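Local structure of putative iron binding protein (1Y9U) at residues Y199-A207 with K215-V223; R14-L22 with L269-Y277. The protein binds ferric iron through tyrosine ligands and probably serves as the periplasmic solute-binding component of bacterial iron uptake. All coordinates share one frame; numbering follows the deposited sequence.

In the fold
Contact 1 joins helix 198-206 to the end of helix 212-218 and to strand 220-223, whereas contact 2 joins the 14-22 turn and the start of helix 20-30 to the end of helix 264-273. Both are partly buried, but contact 2 lies nearer the centre of the chain (about 13 Å against 17 Å, centre to centre). Both reach strand 100-112, contact 1 through strand 220-223 and contact 2 through Glu276 with Ser103 and Arg105. Segments 199-207 and 215-223 meet through apolar side chains and one lysine on backbone carbonyls, while 14-22 and 269-277 add a two-pronged arginine-glutamate salt bridge to their apolar packing. The contacts touch, His203 NE2 lying 2.7 Å from Asn274 OD1, beside iron-binding Tyr199.

Contact 1: Y199-A207 with K215-V223; sequences YYVGHMKNA and KWGDAIKVV
Lys205 crosses from helix 198-206 to helix 212-218 and the start of strand 220-223, bridging the two. From CB, CG leaves anti to the carbonyl carbon and passes Gly217 O at 3.8 Å; CD stays alongside the same oxygen. CE draws closer, equidistant from the carbonyl oxygens of Gly217 and Ile220. A bend at the last torsion (chi4 -78°) brings NZ between them, with hydrogen bonds of 2.8 Å from NZ to Gly217 O and to Ile220 O. The first oxygen is met from above its carbonyl plane, the second nearly end-on, at a C=O...N angle of 164°. A water accepts from NZ and donates to Asp218 OD1, an atom also salt-bridged to Arg214. Helix 198-206 presents Tyr199 and Tyr200 from its first turn; both are known iron ligands of this periplasmic binding protein, though no iron is bound here. One turn further on, Met204 CB rests on Gly217 CA at 3.8 Å, where the backbones approach to 4.7 Å between the CA atoms of Lys205 and Gly217. Met204 SD lies at the Trp216 ring edge, near its plane, and 3.9 Å from Trp216 CB. Val201 CG2 meets Ile220 CD1 tip to tip and also touches Val222 CG2 at 3.8 Å.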
loop_
_atom_site.group_PDB
_atom_site.type_symbol
_atom_site.label_atom_id
_atom_site.label_comp_id
_atom_site.label_asym_id
_atom_site.label_seq_id
_atom_site.Cartn_x
_atom_site.Cartn_y
_atom_site.Cartn_z
ATOM N N TYR A 199 4.667 7.054 -1.262
ATOM C CA TYR A 199 5.827 6.837 -0.200
ATOM C C TYR A 199 7.264 6.869 -0.803
ATOM O O TYR A 199 8.237 7.317 -0.152
ATOM C CB TYR A 199 5.679 5.555 0.756
ATOM C CG TYR A 199 5.760 4.160 0.060
ATOM C CD1 TYR A 199 6.988 3.636 -0.256
ATOM C CD2 TYR A 199 4.650 3.402 -0.239
ATOM C CE1 TYR A 199 7.121 2.418 -0.864
ATOM C CE2 TYR A 199 4.805 2.149 -0.910
ATOM C CZ TYR A 199 6.033 1.701 -1.163
ATOM O OH TYR A 199 6.075 0.485 -1.807
ATOM N N TYR A 200 7.439 6.404 -2.026
ATOM C CA TYR A 200 8.790 6.492 -2.550
ATOM C C TYR A 200 9.235 7.951 -2.730
ATOM O O TYR A 200 10.427 8.259 -2.624
ATOM C CB TYR A 200 8.956 5.796 -3.874
ATOM C CG TYR A 200 8.783 4.301 -3.803
ATOM C CD1 TYR A 200 7.719 3.660 -4.444
ATOM C CD2 TYR A 200 9.679 3.510 -3.105
ATOM C CE1 TYR A 200 7.569 2.300 -4.388
ATOM C CE2 TYR A 200 9.537 2.147 -3.059
ATOM C CZ TYR A 200 8.482 1.550 -3.711
ATOM O OH TYR A 200 8.346 0.184 -3.645
ATOM N N VAL A 201 8.285 8.849 -2.981
ATOM C CA VAL A 201 8.570 10.273 -3.091
ATOM C C VAL A 201 8.869 10.819 -1.687
ATOM O O VAL A 201 9.724 11.690 -1.539
ATOM C CB VAL A 201 7.421 11.037 -3.774
ATOM C CG1 VAL A 201 7.800 12.516 -3.949
ATOM C CG2 VAL A 201 7.065 10.392 -5.097
ATOM N N GLY A 202 8.197 10.307 -0.651
ATOM C CA GLY A 202 8.577 10.587 0.724
ATOM C C GLY A 202 10.036 10.236 0.968
ATOM O O GLY A 202 10.784 11.034 1.539
ATOM N N HIS A 203 10.490 9.064 0.523
ATOM C CA HIS A 203 11.888 8.675 0.662
ATOM C C HIS A 203 12.805 9.595 -0.115
ATOM O O HIS A 203 13.781 10.092 0.426
ATOM C CB HIS A 203 12.083 7.236 0.197
ATOM C CG HIS A 203 11.564 6.214 1.164
ATOM N ND1 HIS A 203 12.214 5.909 2.341
ATOM C CD2 HIS A 203 10.455 5.446 1.140
ATOM C CE1 HIS A 203 11.523 4.999 2.999
ATOM N NE2 HIS A 203 10.450 4.702 2.294
ATOM N N MET A 204 12.513 9.828 -1.381
ATOM C CA MET A 204 13.432 10.574 -2.216
ATOM C C MET A 204 13.579 12.043 -1.820
ATOM O O MET A 204 14.697 12.560 -1.760
ATOM C CB MET A 204 13.031 10.461 -3.673
ATOM C CG MET A 204 13.216 9.048 -4.263
ATOM S SD MET A 204 12.826 8.929 -6.034
ATOM C CE MET A 204 11.051 9.010 -5.985
ATOM N N LYS A 205 12.462 12.703 -1.551
ATOM C CA LYS A 205 12.488 14.120 -1.207
ATOM C C LYS A 205 13.062 14.368 0.182
ATOM O O LYS A 205 13.602 15.455 0.445
ATOM C CB LYS A 205 11.116 14.767 -1.367
ATOM C CG LYS A 205 10.687 14.927 -2.808
ATOM C CD LYS A 205 9.349 15.639 -2.959
ATOM C CE LYS A 205 8.966 15.934 -4.435
ATOM N NZ LYS A 205 9.678 17.111 -4.998
ATOM N N ASN A 206 12.979 13.362 1.059
ATOM C CA ASN A 206 13.604 13.457 2.376
ATOM C C ASN A 206 15.071 13.045 2.380
ATOM O O ASN A 206 15.751 13.205 3.405
ATOM C CB ASN A 206 12.820 12.643 3.410
ATOM C CG ASN A 206 11.639 13.383 3.953
ATOM O OD1 ASN A 206 11.786 14.447 4.573
ATOM N ND2 ASN A 206 10.445 12.842 3.734
ATOM N N ALA A 207 15.559 12.523 1.261
ATOM C CA ALA A 207 16.977 12.202 1.154
ATOM C C ALA A 207 17.799 13.488 1.177
ATOM O O ALA A 207 17.345 14.563 0.784
ATOM C CB ALA A 207 17.268 11.380 -0.100
ATOM N N LYS A 215 18.178 14.076 -5.876
ATOM C CA LYS A 215 18.133 14.649 -7.216
ATOM C C LYS A 215 16.880 14.187 -7.961
ATOM O O LYS A 215 16.202 14.972 -8.624
ATOM C CB LYS A 215 19.413 14.280 -7.976
ATOM C CG LYS A 215 19.606 14.987 -9.269
ATOM C CD LYS A 215 20.962 14.622 -9.848
ATOM C CE LYS A 215 21.336 15.479 -11.017
ATOM N NZ LYS A 215 22.761 15.203 -11.394
ATOM N N TRP A 216 16.566 12.907 -7.829
ATOM C CA TRP A 216 15.368 12.360 -8.469
ATOM C C TRP A 216 14.112 12.972 -7.824
ATOM O O TRP A 216 13.157 13.322 -8.504
ATOM C CB TRP A 216 15.317 10.843 -8.346
ATOM C CG TRP A 216 16.439 10.103 -9.007
ATOM C CD1 TRP A 216 17.549 10.635 -9.619
ATOM C CD2 TRP A 216 16.573 8.687 -9.096
ATOM N NE1 TRP A 216 18.354 9.627 -10.084
ATOM C CE2 TRP A 216 17.800 8.423 -9.761
ATOM C CE3 TRP A 216 15.795 7.604 -8.657
ATOM C CZ2 TRP A 216 18.244 7.135 -10.022
ATOM C CZ3 TRP A 216 16.226 6.327 -8.920
ATOM C CH2 TRP A 216 17.454 6.104 -9.617
ATOM N N GLY A 217 14.107 13.086 -6.499
ATOM C CA GLY A 217 12.951 13.648 -5.815
ATOM C C GLY A 217 12.716 15.105 -6.199
ATOM O O GLY A 217 11.584 15.542 -6.406
ATOM N N ASP A 218 13.800 15.875 -6.327
ATOM C CA ASP A 218 13.675 17.287 -6.658
ATOM C C ASP A 218 13.124 17.483 -8.077
ATOM O O ASP A 218 12.572 18.550 -8.377
ATOM C CB ASP A 218 15.014 18.011 -6.557
ATOM C CG ASP A 218 15.391 18.401 -5.164
ATOM O OD1 ASP A 218 14.678 18.112 -4.174
ATOM O OD2 ASP A 218 16.457 19.042 -4.974
ATOM N N ALA A 219 13.270 16.480 -8.943
ATOM C CA ALA A 219 12.874 16.608 -10.337
ATOM C C ALA A 219 11.367 16.509 -10.563
ATOM O O ALA A 219 10.901 16.849 -11.655
ATOM C CB ALA A 219 13.549 15.538 -11.147
ATOM N N ILE A 220 10.617 16.034 -9.561
ATOM C CA ILE A 220 9.227 15.668 -9.720
ATOM C C ILE A 220 8.336 16.321 -8.679
ATOM O O ILE A 220 8.765 16.793 -7.629
ATOM C CB ILE A 220 9.021 14.112 -9.678
ATOM C CG1 ILE A 220 9.394 13.496 -8.321
ATOM C CG2 ILE A 220 9.817 13.454 -10.795
ATOM C CD1 ILE A 220 8.767 12.129 -8.096
ATOM N N LYS A 221 7.057 16.306 -8.996
ATOM C CA LYS A 221 5.990 16.570 -8.065
ATOM C C LYS A 221 4.980 15.426 -8.151
ATOM O O LYS A 221 4.984 14.637 -9.103
ATOM C CB LYS A 221 5.295 17.899 -8.356
ATOM C CG LYS A 221 4.605 17.988 -9.716
ATOM C CD LYS A 221 4.055 19.385 -10.002
ATOM C CE LYS A 221 3.569 19.457 -11.410
ATOM N NZ LYS A 221 3.086 20.828 -11.741
ATOM N N VAL A 222 4.127 15.341 -7.147
ATOM C CA VAL A 222 3.069 14.346 -7.099
ATOM C C VAL A 222 1.729 14.978 -7.468
ATOM O O VAL A 222 1.347 16.036 -6.952
ATOM C CB VAL A 222 2.981 13.714 -5.694
ATOM C CG1 VAL A 222 1.690 12.943 -5.494
ATOM C CG2 VAL A 222 4.171 12.814 -5.452
ATOM N N VAL A 223 1.015 14.302 -8.354
ATOM C CA VAL A 223 -0.406 14.552 -8.572
ATOM C C VAL A 223 -1.102 13.230 -8.265
ATOM O O VAL A 223 -0.732 12.198 -8.821
ATOM C CB VAL A 223 -0.697 15.022 -10.016
ATOM C CG1 VAL A 223 -2.183 15.111 -10.270
ATOM C CG2 VAL A 223 -0.051 16.363 -10.255
HETATM O O HOH W 1 12.085 17.884 -3.520
#

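Contact 2: R14-L22 with L269-Y277; sequences REPKLIQPL and LYAQANYEY
Arg14 meets Glu276 end-on, using both terminal nitrogens of its guanidinium. NH1 donates to Glu276 OE1 at 2.9 Å, almost straight (173°) and on the syn lone pair; NH2 reaches Glu276 OE2 at 2.8 Å. The two flat groups are nearly coplanar, 25° apart. Bends at chi2 and chi3 turn the arginine chain toward this carboxylate, while Tyr270 OH sits at the guanidinium edge and hydrogen-bonds to Ser240. Beside the ion pair, Leu18 CD2 packs on Ala273 CB at 4.0 Å. Leu22 CD2 comes in at the edge of the Tyr270 ring, 3.7 Å from Tyr270 CB, and Ile19 CG2 lies alongside the same ring. A water donates to both Leu18 O and Tyr270 O, joining the two backbones. In the next shell, Asn274 ND2 donates to Glu276 OE2 at 2.9 Å from above the carboxylate plane, while Asn274 OD1 accepts from His203. A Schellman motif with Tyr275 at C-prime ends helix 264-273 and places Glu276 just past it. Ser103 and Arg105 of strand 100-112 bind the carboxylate too. With two arginines and two neutral donors around it, Glu276 is probably held in its ionised form, close to the iron ligand Tyr199.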
loop_
_atom_site.group_PDB
_atom_site.type_symbol
_atom_site.label_atom_id
_atom_site.label_comp_id
_atom_site.label_asym_id
_atom_site.label_seq_id
_atom_site.Cartn_x
_atom_site.Cartn_y
_atom_site.Cartn_z
ATOM N N ARG A 14 6.850 -7.168 7.491
ATOM C CA ARG A 14 7.481 -5.847 7.449
ATOM C C ARG A 14 8.739 -5.839 8.299
ATOM O O ARG A 14 8.703 -6.327 9.440
ATOM C CB ARG A 14 6.516 -4.776 7.979
ATOM C CG ARG A 14 5.172 -4.762 7.297
ATOM C CD ARG A 14 4.585 -3.358 7.206
ATOM N NE ARG A 14 5.237 -2.623 6.111
ATOM C CZ ARG A 14 4.826 -1.448 5.648
ATOM N NH1 ARG A 14 3.801 -0.817 6.201
ATOM N NH2 ARG A 14 5.453 -0.890 4.643
ATOM N N GLU A 15 9.810 -5.216 7.794
ATOM C CA GLU A 15 11.125 -5.254 8.448
ATOM C C GLU A 15 10.904 -4.751 9.864
ATOM O O GLU A 15 10.299 -3.692 10.035
ATOM C CB GLU A 15 12.182 -4.329 7.783
ATOM C CG GLU A 15 12.488 -4.453 6.284
ATOM C CD GLU A 15 12.723 -5.869 5.768
ATOM O OE1 GLU A 15 11.727 -6.521 5.368
ATOM O OE2 GLU A 15 13.908 -6.318 5.710
ATOM N N PRO A 16 11.368 -5.476 10.879
ATOM C CA PRO A 16 11.209 -5.017 12.266
ATOM C C PRO A 16 11.676 -3.575 12.534
ATOM O O PRO A 16 11.185 -2.951 13.474
ATOM C CB PRO A 16 12.035 -6.025 13.088
ATOM C CG PRO A 16 12.592 -7.029 12.134
ATOM C CD PRO A 16 12.016 -6.798 10.796
ATOM N N LYS A 17 12.594 -3.033 11.737
ATOM C CA LYS A 17 13.072 -1.679 12.009
ATOM C C LYS A 17 12.055 -0.574 11.684
ATOM O O LYS A 17 12.124 0.502 12.257
ATOM C CB LYS A 17 14.420 -1.414 11.334
ATOM C CG LYS A 17 15.614 -2.129 12.000
ATOM C CD LYS A 17 15.607 -2.111 13.553
ATOM C CE LYS A 17 15.070 -3.430 14.124
ATOM N NZ LYS A 17 15.010 -3.459 15.606
ATOM N N LEU A 18 11.090 -0.856 10.812
ATOM C CA LEU A 18 9.950 0.044 10.582
ATOM C C LEU A 18 9.053 0.189 11.816
ATOM O O LEU A 18 8.308 1.167 11.946
ATOM C CB LEU A 18 9.081 -0.481 9.427
ATOM C CG LEU A 18 9.709 -0.531 8.028
ATOM C CD1 LEU A 18 8.769 -1.259 7.085
ATOM C CD2 LEU A 18 10.046 0.868 7.503
ATOM N N ILE A 19 9.113 -0.788 12.712
ATOM C CA ILE A 19 8.167 -0.861 13.821
ATOM C C ILE A 19 8.795 -1.005 15.207
ATOM O O ILE A 19 8.081 -0.930 16.182
ATOM C CB ILE A 19 7.176 -2.018 13.599
ATOM C CG1 ILE A 19 7.918 -3.351 13.428
ATOM C CG2 ILE A 19 6.280 -1.704 12.397
ATOM C CD1 ILE A 19 7.010 -4.540 13.197
ATOM N N GLN A 20 10.106 -1.210 15.330
ATOM C CA GLN A 20 10.637 -1.545 16.658
ATOM C C GLN A 20 10.449 -0.426 17.680
ATOM O O GLN A 20 10.064 -0.702 18.804
ATOM C CB GLN A 20 12.101 -2.020 16.602
ATOM C CG GLN A 20 12.548 -2.812 17.863
ATOM C CD GLN A 20 11.708 -4.057 18.126
ATOM O OE1 GLN A 20 11.531 -4.886 17.237
ATOM N NE2 GLN A 20 11.164 -4.173 19.339
ATOM N N PRO A 21 10.722 0.826 17.331
ATOM C CA PRO A 21 10.489 1.910 18.285
ATOM C C PRO A 21 9.051 1.956 18.821
ATOM O O PRO A 21 8.871 2.073 20.030
ATOM C CB PRO A 21 10.855 3.160 17.486
ATOM C CG PRO A 21 11.893 2.656 16.510
ATOM C CD PRO A 21 11.354 1.324 16.085
ATOM N N LEU A 22 8.047 1.823 17.965
ATOM C CA LEU A 22 6.676 1.871 18.458
ATOM C C LEU A 22 6.311 0.603 19.258
ATOM O O LEU A 22 5.548 0.682 20.206
ATOM C CB LEU A 22 5.682 2.194 17.329
ATOM C CG LEU A 22 5.457 1.186 16.206
ATOM C CD1 LEU A 22 4.441 0.138 16.562
ATOM C CD2 LEU A 22 4.998 1.925 14.944
ATOM N N LEU A 269 4.091 7.299 14.257
ATOM C CA LEU A 269 5.384 6.630 14.028
ATOM C C LEU A 269 5.300 5.591 12.901
ATOM O O LEU A 269 6.223 5.477 12.093
ATOM C CB LEU A 269 5.879 5.951 15.314
ATOM C CG LEU A 269 6.164 6.863 16.508
ATOM C CD1 LEU A 269 6.418 6.031 17.777
ATOM C CD2 LEU A 269 7.331 7.791 16.208
ATOM N N TYR A 270 4.211 4.840 12.865
ATOM C CA TYR A 270 3.992 3.722 11.944
ATOM C C TYR A 270 4.048 4.196 10.495
ATOM O O TYR A 270 4.723 3.590 9.653
ATOM C CB TYR A 270 2.649 3.013 12.242
ATOM C CG TYR A 270 2.414 1.759 11.426
ATOM C CD1 TYR A 270 2.703 0.503 11.945
ATOM C CD2 TYR A 270 1.874 1.822 10.150
ATOM C CE1 TYR A 270 2.510 -0.640 11.204
ATOM C CE2 TYR A 270 1.696 0.679 9.397
ATOM C CZ TYR A 270 2.012 -0.547 9.920
ATOM O OH TYR A 270 1.825 -1.708 9.193
ATOM N N ALA A 271 3.339 5.277 10.215
ATOM C CA ALA A 271 3.245 5.793 8.850
ATOM C C ALA A 271 4.517 6.498 8.476
ATOM O O ALA A 271 5.009 6.310 7.362
ATOM C CB ALA A 271 2.046 6.720 8.694
ATOM N N GLN A 272 5.089 7.280 9.388
ATOM C CA GLN A 272 6.340 7.996 9.117
ATOM C C GLN A 272 7.460 7.026 8.721
ATOM O O GLN A 272 8.278 7.349 7.848
ATOM C CB GLN A 272 6.751 8.863 10.319
ATOM C CG GLN A 272 8.088 9.658 10.184
ATOM C CD GLN A 272 7.929 11.058 9.556
ATOM O OE1 GLN A 272 8.852 11.558 8.886
ATOM N NE2 GLN A 272 6.788 11.700 9.796
ATOM N N ALA A 273 7.473 5.819 9.293
ATOM C CA ALA A 273 8.586 4.906 9.094
ATOM C C ALA A 273 8.844 4.577 7.626
ATOM O O ALA A 273 10.007 4.504 7.255
ATOM C CB ALA A 273 8.393 3.633 9.879
ATOM N N ASN A 274 7.797 4.339 6.814
ATOM C CA ASN A 274 7.979 4.088 5.375
ATOM C C ASN A 274 7.316 5.191 4.554
ATOM O O ASN A 274 7.048 4.971 3.393
ATOM C CB ASN A 274 7.433 2.708 4.915
ATOM C CG ASN A 274 7.817 2.347 3.471
ATOM O OD1 ASN A 274 8.962 2.534 3.067
ATOM N ND2 ASN A 274 6.847 1.829 2.692
ATOM N N TYR A 275 7.070 6.360 5.152
ATOM C CA TYR A 275 6.464 7.525 4.500
ATOM C C TYR A 275 5.104 7.218 3.884
ATOM O O TYR A 275 4.748 7.765 2.862
ATOM C CB TYR A 275 7.411 8.131 3.464
ATOM C CG TYR A 275 8.661 8.673 4.100
ATOM C CD1 TYR A 275 9.904 8.087 3.890
ATOM C CD2 TYR A 275 8.603 9.792 4.917
ATOM C CE1 TYR A 275 11.042 8.601 4.484
ATOM C CE2 TYR A 275 9.723 10.285 5.516
ATOM C CZ TYR A 275 10.931 9.709 5.294
ATOM O OH TYR A 275 12.036 10.258 5.907
ATOM N N GLU A 276 4.373 6.314 4.520
ATOM C CA GLU A 276 3.039 5.948 4.121
ATOM C C GLU A 276 2.033 6.898 4.769
ATOM O O GLU A 276 2.406 7.840 5.490
ATOM C CB GLU A 276 2.771 4.487 4.492
ATOM C CG GLU A 276 3.577 3.527 3.635
ATOM C CD GLU A 276 3.586 2.115 4.139
ATOM O OE1 GLU A 276 3.125 1.851 5.277
ATOM O OE2 GLU A 276 4.147 1.265 3.429
ATOM N N TYR A 277 0.762 6.704 4.424
ATOM C CA TYR A 277 -0.303 7.561 4.933
ATOM C C TYR A 277 -1.009 6.805 6.049
ATOM O O TYR A 277 -1.408 5.670 5.860
ATOM C CB TYR A 277 -1.259 7.933 3.786
ATOM C CG TYR A 277 -2.037 9.226 4.016
ATOM C CD1 TYR A 277 -1.616 10.436 3.457
ATOM C CD2 TYR A 277 -3.185 9.238 4.800
ATOM C CE1 TYR A 277 -2.321 11.599 3.654
ATOM C CE2 TYR A 277 -3.882 10.421 5.026
ATOM C CZ TYR A 277 -3.449 11.586 4.440
ATOM O OH TYR A 277 -4.147 12.766 4.660
HETATM O O HOH W 2 5.807 1.051 10.284
#